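Local coordinates for protein TetR family transcriptional regulator (Rhodococcus erythropolis, PDB 4ZA6) that acts as a TetR-family transcriptional repressor, probably controlling qsdA and with it the degradation of quorum-sensing signals, at residues Thr53-Ala58 with Gly114-Ile119; Arg61-Ala66 with Asp80-Val85; Leu5-Ala10 with Arg42-Arg47. All blocks are in the same frame, centred on the assembly; numbering follows the deposited sequence.

Overall arrangement
Helix 47-69 runs through the first two contacts. Contact 1 sets its first half beside the start of helix 115-133. Contact 2 lays its second half across helix 74-90. Their centres are about 15 Å apart. Contact 3 lies in the N-terminal part, its centre about 15 Å from that of contact 1 and about 27 Å from that of contact 2. It touches contact 1 through a salt bridge, R8 NH2 to E57 OE2 at 2.6 Å. Bound methylpentanediol, probably from the crystallisation liquor, lies about 4 Å from the L55 side chain and about 3 Å from that of T62. Such molecules may mark the ligand pocket of this TetR-type fold.

Contact 1: residues Thr53-Ala58 with Gly114-Ile119; sequences TVLAEA and GSIESI
T53 meets S115 only loosely, with T53 N 4.3 Å from S115 CB. T53 CB is directed away from helix 115-133. Its OG1 is bonded to E49 O, one turn back on its own helix. L55 is buried and gives its flank to I116. The methyl I116 CD1 comes to 3.6 Å from L55 CB and also lies close to L55 CD1. I116 reaches this place because CG1 stands anti to its carbonyl carbon (chi1 -63°) and the chain then runs on extended. The same CG1 passes near A56 N. F106 and L109 of helix 103-111 flank the pair, F106 against L55 and L109 against I116.

A56 sits at the middle of the contact. Its CA is 4.6 Å from the CA of I116, so the backbones come close here. A56 CB points at helix 115-133 and rests 3.8 Å from S115 O, with S115 CB next to it. The methyl I119 CG2 also approaches, to 3.8 Å from A56 CB. This methyl also lies 3.6 Å from A56 O. No hydrogen bond crosses between the segments; the fit is by apolar and van der Waals contact. At the start of helix 115-133, G114 takes the N-cap position. G114 O accepts from both S118 N and S118 OG, and the hydroxyl comes from above the carbonyl plane.

The segment axes approach to 8.4 Å and cross at -26°, nearly side by side. A small alanine at the closest point suits this spacing. This is close helix-helix packing in the all-helical TetR fold, where the long helix after the DNA-binding part borders the C-terminal domain.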
loop_
_atom_site.group_PDB
_atom_site.type_symbol
_atom_site.label_atom_id
_atom_site.label_comp_id
_atom_site.label_asym_id
_atom_site.label_seq_id
_atom_site.Cartn_x
_atom_site.Cartn_y
_atom_site.Cartn_z
ATOM N N THR A 53 -3.693 8.962 3.528
ATOM C CA THR A 53 -5.042 8.566 3.072
ATOM C C THR A 53 -5.047 8.378 1.578
ATOM O O THR A 53 -5.610 7.405 1.098
ATOM C CB THR A 53 -6.053 9.636 3.506
ATOM O OG1 THR A 53 -5.994 9.740 4.925
ATOM C CG2 THR A 53 -7.486 9.336 3.031
ATOM N N VAL A 54 -4.423 9.326 0.845
ATOM C CA VAL A 54 -4.311 9.350 -0.610
ATOM C C VAL A 54 -3.579 8.073 -1.071
ATOM O O VAL A 54 -4.059 7.364 -1.956
ATOM C CB VAL A 54 -3.589 10.664 -1.052
ATOM C CG1 VAL A 54 -3.008 10.561 -2.469
ATOM C CG2 VAL A 54 -4.527 11.873 -0.940
ATOM N N LEU A 55 -2.441 7.778 -0.438
ATOM C CA LEU A 55 -1.613 6.610 -0.747
ATOM C C LEU A 55 -2.274 5.305 -0.342
ATOM O O LEU A 55 -2.101 4.317 -1.042
ATOM C CB LEU A 55 -0.229 6.746 -0.102
ATOM C CG LEU A 55 0.613 7.921 -0.594
ATOM C CD1 LEU A 55 1.934 8.016 0.176
ATOM C CD2 LEU A 55 0.830 7.845 -2.096
ATOM N N ALA A 56 -3.056 5.307 0.755
ATOM C CA ALA A 56 -3.795 4.118 1.202
ATOM C C ALA A 56 -4.892 3.777 0.185
ATOM O O ALA A 56 -5.085 2.612 -0.125
ATOM C CB ALA A 56 -4.420 4.382 2.562
ATOM N N GLU A 57 -5.611 4.791 -0.341
ATOM C CA GLU A 57 -6.661 4.549 -1.343
ATOM C C GLU A 57 -6.040 4.000 -2.651
ATOM O O GLU A 57 -6.609 3.097 -3.248
ATOM C CB GLU A 57 -7.497 5.824 -1.605
ATOM C CG GLU A 57 -8.410 6.187 -0.441
ATOM C CD GLU A 57 -9.450 7.258 -0.706
ATOM O OE1 GLU A 57 -9.543 7.738 -1.858
ATOM O OE2 GLU A 57 -10.163 7.633 0.249
ATOM N N ALA A 58 -4.888 4.549 -3.078
ATOM C CA ALA A 58 -4.135 4.093 -4.260
ATOM C C ALA A 58 -3.646 2.650 -4.026
ATOM O O ALA A 58 -3.640 1.857 -4.958
ATOM C CB ALA A 58 -2.941 5.004 -4.509
ATOM N N GLY A 114 0.309 2.795 10.246
ATOM C CA GLY A 114 -0.454 3.943 9.765
ATOM C C GLY A 114 -1.391 3.504 8.665
ATOM O O GLY A 114 -1.653 2.307 8.527
ATOM N N SER A 115 -1.868 4.461 7.860
ATOM C CA SER A 115 -2.821 4.243 6.782
ATOM C C SER A 115 -2.448 3.174 5.739
ATOM O O SER A 115 -3.241 2.254 5.490
ATOM C CB SER A 115 -3.196 5.572 6.138
ATOM O OG SER A 115 -3.913 6.368 7.065
ATOM N N ILE A 116 -1.249 3.267 5.159
ATOM C CA ILE A 116 -0.774 2.310 4.144
ATOM C C ILE A 116 -0.704 0.873 4.689
ATOM O O ILE A 116 -1.302 -0.021 4.082
ATOM C CB ILE A 116 0.567 2.778 3.499
ATOM C CG1 ILE A 116 0.367 4.133 2.749
ATOM C CG2 ILE A 116 1.134 1.677 2.545
ATOM C CD1 ILE A 116 1.634 4.885 2.401
ATOM N N GLU A 117 0.015 0.648 5.830
ATOM C CA GLU A 117 0.106 -0.690 6.422
ATOM C C GLU A 117 -1.252 -1.249 6.845
ATOM O O GLU A 117 -1.454 -2.440 6.690
ATOM C CB GLU A 117 1.114 -0.771 7.584
ATOM C CG GLU A 117 2.580 -0.748 7.164
ATOM C CD GLU A 117 3.602 -1.069 8.247
ATOM O OE1 GLU A 117 3.283 -0.953 9.452
ATOM O OE2 GLU A 117 4.717 -1.497 7.888
ATOM N N SER A 118 -2.186 -0.412 7.366
ATOM C CA SER A 118 -3.517 -0.892 7.802
ATOM C C SER A 118 -4.363 -1.412 6.666
ATOM O O SER A 118 -4.960 -2.467 6.812
ATOM C CB SER A 118 -4.298 0.193 8.544
ATOM O OG SER A 118 -3.605 0.569 9.722
ATOM N N ILE A 119 -4.451 -0.672 5.547
ATOM C CA ILE A 119 -5.237 -1.135 4.402
ATOM C C ILE A 119 -4.566 -2.356 3.751
ATOM O O ILE A 119 -5.259 -3.314 3.411
ATOM C CB ILE A 119 -5.590 0.008 3.403
ATOM C CG1 ILE A 119 -6.688 -0.425 2.376
ATOM C CG2 ILE A 119 -4.342 0.555 2.684
ATOM C CD1 ILE A 119 -8.065 -0.718 2.937
#

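Contact 2: residues Arg61-Ala66 with Asp80-Val85; sequences RTYRKA and DVFGRV
V81 meets A66 where the two helices come close, their CA atoms 5.2 Å apart. V81 O lies 3.7 Å from A66 CB, and the methyl V81 CG1 touches the same CB more loosely. V81 CG2 rests near A66 O.

F82 turns its CB away from helix 47-69, but its ring end comes back to Y63. The two rings form a T-shaped pair. The edge of Y63 is set toward the face of F82, with planes at 89° and centroids 5.9 Å apart. Y63 OH leads this approach and lies 3.5 Å from F82 CE1. Both rings also touch T124 of helix 115-133, so three helices meet here.

R84 uses the base of its side chain. R84 CB packs 3.8 Å from A66 CB, and R84 CD passes A66 O. Its extended chain carries NE to D80 OD1, one turn back, in a salt bridge whose NE-to-OD1 hydrogen bond is weak. D80 OD2 is bonded to S71 N.

Both V85 methyls lie over one face of the Y63 ring. CG1, anti to the backbone N (chi1 168°), also meets T62 CG2 at 3.9 Å. CG2 also packs 3.6 Å from A66 CB and 3.8 Å from Y63 CA. With Y63 cut back to an alanine, the V85 methyls would probably lose the ring face that covers them, and the F82 ring would lose its edge-to-face partner.

No hydrogen bond joins the segments. The segment axes cross steeply, at 133°, around A66 and V85. The contact joins the long helix 47-69, which in TetR regulators links the DNA-binding part to the rest, to helix 74-90 of the helical C-terminal domain.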
loop_
_atom_site.group_PDB
_atom_site.type_symbol
_atom_site.label_atom_id
_atom_site.label_comp_id
_atom_site.label_asym_id
_atom_site.label_seq_id
_atom_site.Cartn_x
_atom_site.Cartn_y
_atom_site.Cartn_z
ATOM N N ARG A 61 -6.682 0.244 -4.544
ATOM C CA ARG A 61 -6.904 0.079 -5.997
ATOM C C ARG A 61 -5.889 -0.895 -6.630
ATOM O O ARG A 61 -6.271 -1.748 -7.422
ATOM C CB ARG A 61 -6.866 1.435 -6.712
ATOM C CG ARG A 61 -8.091 2.319 -6.396
ATOM C CD ARG A 61 -8.171 3.550 -7.297
ATOM N NE ARG A 61 -6.995 4.432 -7.190
ATOM C CZ ARG A 61 -6.894 5.463 -6.360
ATOM N NH1 ARG A 61 -7.886 5.753 -5.528
ATOM N NH2 ARG A 61 -5.806 6.217 -6.361
ATOM N N THR A 62 -4.616 -0.820 -6.219
ATOM C CA THR A 62 -3.535 -1.699 -6.695
ATOM C C THR A 62 -3.813 -3.154 -6.313
ATOM O O THR A 62 -3.744 -4.036 -7.181
ATOM C CB THR A 62 -2.178 -1.176 -6.192
ATOM O OG1 THR A 62 -2.010 0.117 -6.749
ATOM C CG2 THR A 62 -0.992 -2.065 -6.607
ATOM N N TYR A 63 -4.163 -3.392 -5.032
ATOM C CA TYR A 63 -4.482 -4.722 -4.488
ATOM C C TYR A 63 -5.682 -5.352 -5.207
ATOM O O TYR A 63 -5.632 -6.525 -5.566
ATOM C CB TYR A 63 -4.806 -4.605 -2.991
ATOM C CG TYR A 63 -3.660 -4.951 -2.065
ATOM C CD1 TYR A 63 -3.453 -6.261 -1.636
ATOM C CD2 TYR A 63 -2.839 -3.961 -1.543
ATOM C CE1 TYR A 63 -2.409 -6.586 -0.766
ATOM C CE2 TYR A 63 -1.776 -4.276 -0.695
ATOM C CZ TYR A 63 -1.594 -5.584 -0.272
ATOM O OH TYR A 63 -0.552 -5.904 0.571
ATOM N N ARG A 64 -6.768 -4.574 -5.389
ATOM C CA ARG A 64 -8.013 -5.022 -6.020
ATOM C C ARG A 64 -7.786 -5.444 -7.450
ATOM O O ARG A 64 -8.383 -6.416 -7.900
ATOM C CB ARG A 64 -9.089 -3.917 -5.962
ATOM C CG ARG A 64 -9.454 -3.466 -4.536
ATOM C CD ARG A 64 -10.382 -4.420 -3.819
ATOM N NE ARG A 64 -10.711 -3.951 -2.471
ATOM C CZ ARG A 64 -10.886 -4.760 -1.439
ATOM N NH1 ARG A 64 -10.754 -6.069 -1.585
ATOM N NH2 ARG A 64 -11.175 -4.266 -0.243
ATOM N N LYS A 65 -6.948 -4.701 -8.177
ATOM C CA LYS A 65 -6.617 -5.010 -9.567
ATOM C C LYS A 65 -5.816 -6.308 -9.582
ATOM O O LYS A 65 -6.181 -7.238 -10.290
ATOM C CB LYS A 65 -5.826 -3.848 -10.207
ATOM C CG LYS A 65 -5.585 -4.028 -11.707
ATOM C CD LYS A 65 -4.734 -2.918 -12.287
ATOM C CE LYS A 65 -4.429 -3.142 -13.750
ATOM N NZ LYS A 65 -3.597 -2.048 -14.322
ATOM N N ALA A 66 -4.798 -6.419 -8.728
ATOM C CA ALA A 66 -3.988 -7.633 -8.664
ATOM C C ALA A 66 -4.808 -8.867 -8.290
ATOM O O ALA A 66 -4.556 -9.921 -8.848
ATOM C CB ALA A 66 -2.825 -7.455 -7.704
ATOM N N ASP A 80 1.089 -14.755 -6.309
ATOM C CA ASP A 80 0.851 -14.004 -7.536
ATOM C C ASP A 80 0.326 -12.585 -7.264
ATOM O O ASP A 80 0.786 -11.637 -7.900
ATOM C CB ASP A 80 -0.104 -14.763 -8.457
ATOM C CG ASP A 80 -0.143 -14.224 -9.870
ATOM O OD1 ASP A 80 0.842 -13.572 -10.292
ATOM O OD2 ASP A 80 -1.098 -14.525 -10.577
ATOM N N VAL A 81 -0.645 -12.441 -6.350
ATOM C CA VAL A 81 -1.217 -11.118 -5.999
ATOM C C VAL A 81 -0.085 -10.204 -5.497
ATOM O O VAL A 81 0.050 -9.089 -5.996
ATOM C CB VAL A 81 -2.344 -11.236 -4.936
ATOM C CG1 VAL A 81 -2.692 -9.879 -4.326
ATOM C CG2 VAL A 81 -3.590 -11.903 -5.523
ATOM N N PHE A 82 0.747 -10.697 -4.550
ATOM C CA PHE A 82 1.852 -9.911 -3.962
ATOM C C PHE A 82 2.910 -9.517 -4.945
ATOM O O PHE A 82 3.395 -8.391 -4.873
ATOM C CB PHE A 82 2.471 -10.609 -2.737
ATOM C CG PHE A 82 1.746 -10.214 -1.478
ATOM C CD1 PHE A 82 2.161 -9.111 -0.736
ATOM C CD2 PHE A 82 0.614 -10.903 -1.065
ATOM C CE1 PHE A 82 1.464 -8.711 0.400
ATOM C CE2 PHE A 82 -0.101 -10.484 0.059
ATOM C CZ PHE A 82 0.336 -9.396 0.785
ATOM N N GLY A 83 3.274 -10.437 -5.839
ATOM C CA GLY A 83 4.243 -10.166 -6.890
ATOM C C GLY A 83 3.743 -9.053 -7.793
ATOM O O GLY A 83 4.480 -8.106 -8.078
ATOM N N ARG A 84 2.453 -9.136 -8.206
ATOM C CA ARG A 84 1.774 -8.147 -9.049
ATOM C C ARG A 84 1.730 -6.776 -8.383
ATOM O O ARG A 84 2.068 -5.772 -9.033
ATOM C CB ARG A 84 0.352 -8.603 -9.389
ATOM C CG ARG A 84 0.291 -9.631 -10.500
ATOM C CD ARG A 84 -1.120 -10.143 -10.705
ATOM N NE ARG A 84 -1.137 -11.207 -11.707
ATOM C CZ ARG A 84 -1.281 -10.999 -13.008
ATOM N NH1 ARG A 84 -1.428 -9.766 -13.477
ATOM N NH2 ARG A 84 -1.274 -12.021 -13.851
ATOM N N VAL A 85 1.281 -6.724 -7.103
ATOM C CA VAL A 85 1.188 -5.485 -6.332
ATOM C C VAL A 85 2.602 -4.853 -6.232
ATOM O O VAL A 85 2.771 -3.690 -6.569
ATOM C CB VAL A 85 0.553 -5.714 -4.925
ATOM C CG1 VAL A 85 0.723 -4.480 -4.031
ATOM C CG2 VAL A 85 -0.921 -6.067 -5.038
#

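Contact 3: residues Leu5-Ala10 with Arg42-Arg47; sequences LERRRA and RWVGNR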
loop_
_atom_site.group_PDB
_atom_site.type_symbol
_atom_site.label_atom_id
_atom_site.label_comp_id
_atom_site.label_asym_id
_atom_site.label_seq_id
_atom_site.Cartn_x
_atom_site.Cartn_y
_atom_site.Cartn_z
ATOM N N LEU A 5 -18.840 13.665 2.021
ATOM C CA LEU A 5 -18.706 14.389 0.766
ATOM C C LEU A 5 -17.603 15.460 0.798
ATOM O O LEU A 5 -16.795 15.533 -0.130
ATOM C CB LEU A 5 -20.071 14.971 0.372
ATOM C CG LEU A 5 -20.150 15.795 -0.910
ATOM C CD1 LEU A 5 -19.491 15.069 -2.112
ATOM C CD2 LEU A 5 -21.570 16.164 -1.191
ATOM N N GLU A 6 -17.585 16.307 1.838
ATOM C CA GLU A 6 -16.524 17.324 1.988
ATOM C C GLU A 6 -15.120 16.680 1.948
ATOM O O GLU A 6 -14.277 17.096 1.149
ATOM C CB GLU A 6 -16.719 18.115 3.273
ATOM C CG GLU A 6 -17.764 19.202 3.079
ATOM C CD GLU A 6 -18.303 19.802 4.361
ATOM O OE1 GLU A 6 -18.960 20.867 4.279
ATOM O OE2 GLU A 6 -18.077 19.209 5.442
ATOM N N ARG A 7 -14.907 15.623 2.757
ATOM C CA ARG A 7 -13.665 14.849 2.841
ATOM C C ARG A 7 -13.341 14.219 1.469
ATOM O O ARG A 7 -12.197 14.282 1.033
ATOM C CB ARG A 7 -13.832 13.765 3.932
ATOM C CG ARG A 7 -12.572 12.949 4.273
ATOM C CD ARG A 7 -12.876 11.848 5.273
ATOM N NE ARG A 7 -11.779 10.874 5.358
ATOM C CZ ARG A 7 -11.783 9.678 4.770
ATOM N NH1 ARG A 7 -12.822 9.291 4.038
ATOM N NH2 ARG A 7 -10.744 8.866 4.903
ATOM N N ARG A 8 -14.352 13.655 0.769
ATOM C CA ARG A 8 -14.169 13.068 -0.569
ATOM C C ARG A 8 -13.624 14.090 -1.579
ATOM O O ARG A 8 -12.703 13.765 -2.317
ATOM C CB ARG A 8 -15.480 12.410 -1.061
ATOM C CG ARG A 8 -15.461 11.727 -2.443
ATOM C CD ARG A 8 -14.432 10.620 -2.687
ATOM N NE ARG A 8 -14.050 9.849 -1.494
ATOM C CZ ARG A 8 -12.838 9.337 -1.310
ATOM N NH1 ARG A 8 -11.886 9.518 -2.221
ATOM N NH2 ARG A 8 -12.560 8.657 -0.207
ATOM N N ARG A 9 -14.185 15.325 -1.606
ATOM C CA ARG A 9 -13.706 16.384 -2.495
ATOM C C ARG A 9 -12.243 16.663 -2.173
ATOM O O ARG A 9 -11.425 16.729 -3.086
ATOM C CB ARG A 9 -14.537 17.661 -2.336
ATOM C CG ARG A 9 -15.904 17.588 -2.992
ATOM C CD ARG A 9 -16.513 18.964 -3.055
ATOM N NE ARG A 9 -17.974 18.917 -3.159
ATOM C CZ ARG A 9 -18.807 19.124 -2.143
ATOM N NH1 ARG A 9 -18.336 19.409 -0.934
ATOM N NH2 ARG A 9 -20.116 19.057 -2.330
ATOM N N ALA A 10 -11.909 16.743 -0.870
ATOM C CA ALA A 10 -10.542 16.990 -0.398
ATOM C C ALA A 10 -9.564 15.898 -0.809
ATOM O O ALA A 10 -8.503 16.220 -1.336
ATOM C CB ALA A 10 -10.520 17.213 1.110
ATOM N N ARG A 42 -9.305 20.729 9.768
ATOM C CA ARG A 42 -10.444 20.129 10.466
ATOM C C ARG A 42 -11.007 18.950 9.676
ATOM O O ARG A 42 -11.392 17.942 10.276
ATOM C CB ARG A 42 -11.525 21.187 10.691
ATOM C CG ARG A 42 -12.458 20.900 11.861
ATOM C CD ARG A 42 -13.267 22.121 12.282
ATOM N NE ARG A 42 -14.101 22.651 11.199
ATOM C CZ ARG A 42 -13.975 23.868 10.679
ATOM N NH1 ARG A 42 -13.062 24.708 11.150
ATOM N NH2 ARG A 42 -14.769 24.261 9.695
ATOM N N TRP A 43 -11.001 19.046 8.332
ATOM C CA TRP A 43 -11.523 17.997 7.458
ATOM C C TRP A 43 -10.621 16.794 7.294
ATOM O O TRP A 43 -11.114 15.673 7.324
ATOM C CB TRP A 43 -11.849 18.560 6.062
ATOM C CG TRP A 43 -13.065 19.457 5.988
ATOM C CD1 TRP A 43 -13.880 19.843 7.014
ATOM C CD2 TRP A 43 -13.552 20.123 4.814
ATOM N NE1 TRP A 43 -14.871 20.678 6.542
ATOM C CE2 TRP A 43 -14.700 20.855 5.192
ATOM C CE3 TRP A 43 -13.145 20.143 3.469
ATOM C CZ2 TRP A 43 -15.433 21.622 4.276
ATOM C CZ3 TRP A 43 -13.886 20.887 2.559
ATOM C CH2 TRP A 43 -15.034 21.588 2.958
ATOM N N VAL A 44 -9.324 17.015 7.018
ATOM C CA VAL A 44 -8.394 15.929 6.698
ATOM C C VAL A 44 -7.147 15.785 7.593
ATOM O O VAL A 44 -6.385 14.828 7.434
ATOM C CB VAL A 44 -8.003 15.982 5.200
ATOM C CG1 VAL A 44 -9.213 15.748 4.291
ATOM C CG2 VAL A 44 -7.288 17.293 4.859
ATOM N N GLY A 45 -6.936 16.726 8.496
ATOM C CA GLY A 45 -5.751 16.705 9.340
ATOM C C GLY A 45 -4.595 17.358 8.616
ATOM O O GLY A 45 -4.800 18.080 7.629
ATOM N N ASN A 46 -3.375 17.124 9.097
ATOM C CA ASN A 46 -2.202 17.711 8.463
ATOM C C ASN A 46 -1.880 17.041 7.103
ATOM O O ASN A 46 -2.554 16.083 6.697
ATOM C CB ASN A 46 -0.992 17.721 9.427
ATOM C CG ASN A 46 -0.523 16.365 9.907
ATOM O OD1 ASN A 46 -0.423 15.388 9.155
ATOM N ND2 ASN A 46 -0.156 16.291 11.173
ATOM N N ARG A 47 -0.867 17.577 6.408
ATOM C CA ARG A 47 -0.350 17.150 5.118
ATOM C C ARG A 47 0.051 15.665 5.108
ATOM O O ARG A 47 -0.210 14.974 4.119
ATOM C CB ARG A 47 0.854 18.044 4.782
ATOM C CG ARG A 47 1.340 17.990 3.357
ATOM C CD ARG A 47 2.695 18.676 3.280
ATOM N NE ARG A 47 3.230 18.724 1.917
ATOM C CZ ARG A 47 3.913 17.737 1.342
ATOM N NH1 ARG A 47 4.122 16.597 1.994
ATOM N NH2 ARG A 47 4.366 17.870 0.099
#
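R7 and W43 mark the nearest backbone approach, with CA atoms 6.0 Å apart where helix 4-19 passes the last turn of helix 37-44. The main side-chain contact is E6 on W43. E6 CB stands 3.7 Å from the centroid of the six-membered ring and almost on its normal, a CH-pi contact over the face. With CG anti to the carbonyl carbon (chi1 -81°) and the chain extended beyond it, the glutamate runs on across that face. E6 CD ends 3.4 Å from W43 CZ2. The carboxylate is tilted by 22° from the ring plane. E6 OE2 comes within 3.7 Å of W43 NE1 without bonding to it; OE2 has its hydrogen bond just beyond the segments.

Toward the second segment R7 comes nearest with CG, which lies loosely beside W43 O and V44 CG1. One turn later the buried A10 closes the contact, with A10 CB 3.7 Å from V44 CG1. L33 of helix 26-33 touches A10, and L50 of helix 47-69 touches V44. After V44 the chain leaves the helix at G45, with positive phi. N46 then caps helix 47-69 by its OD1 on E49 N.

Helices 26-33 and 37-44 form the helix-turn-helix typical of TetR regulators. Helix 4-19 packs against its second helix, which in this family is the DNA-recognition helix.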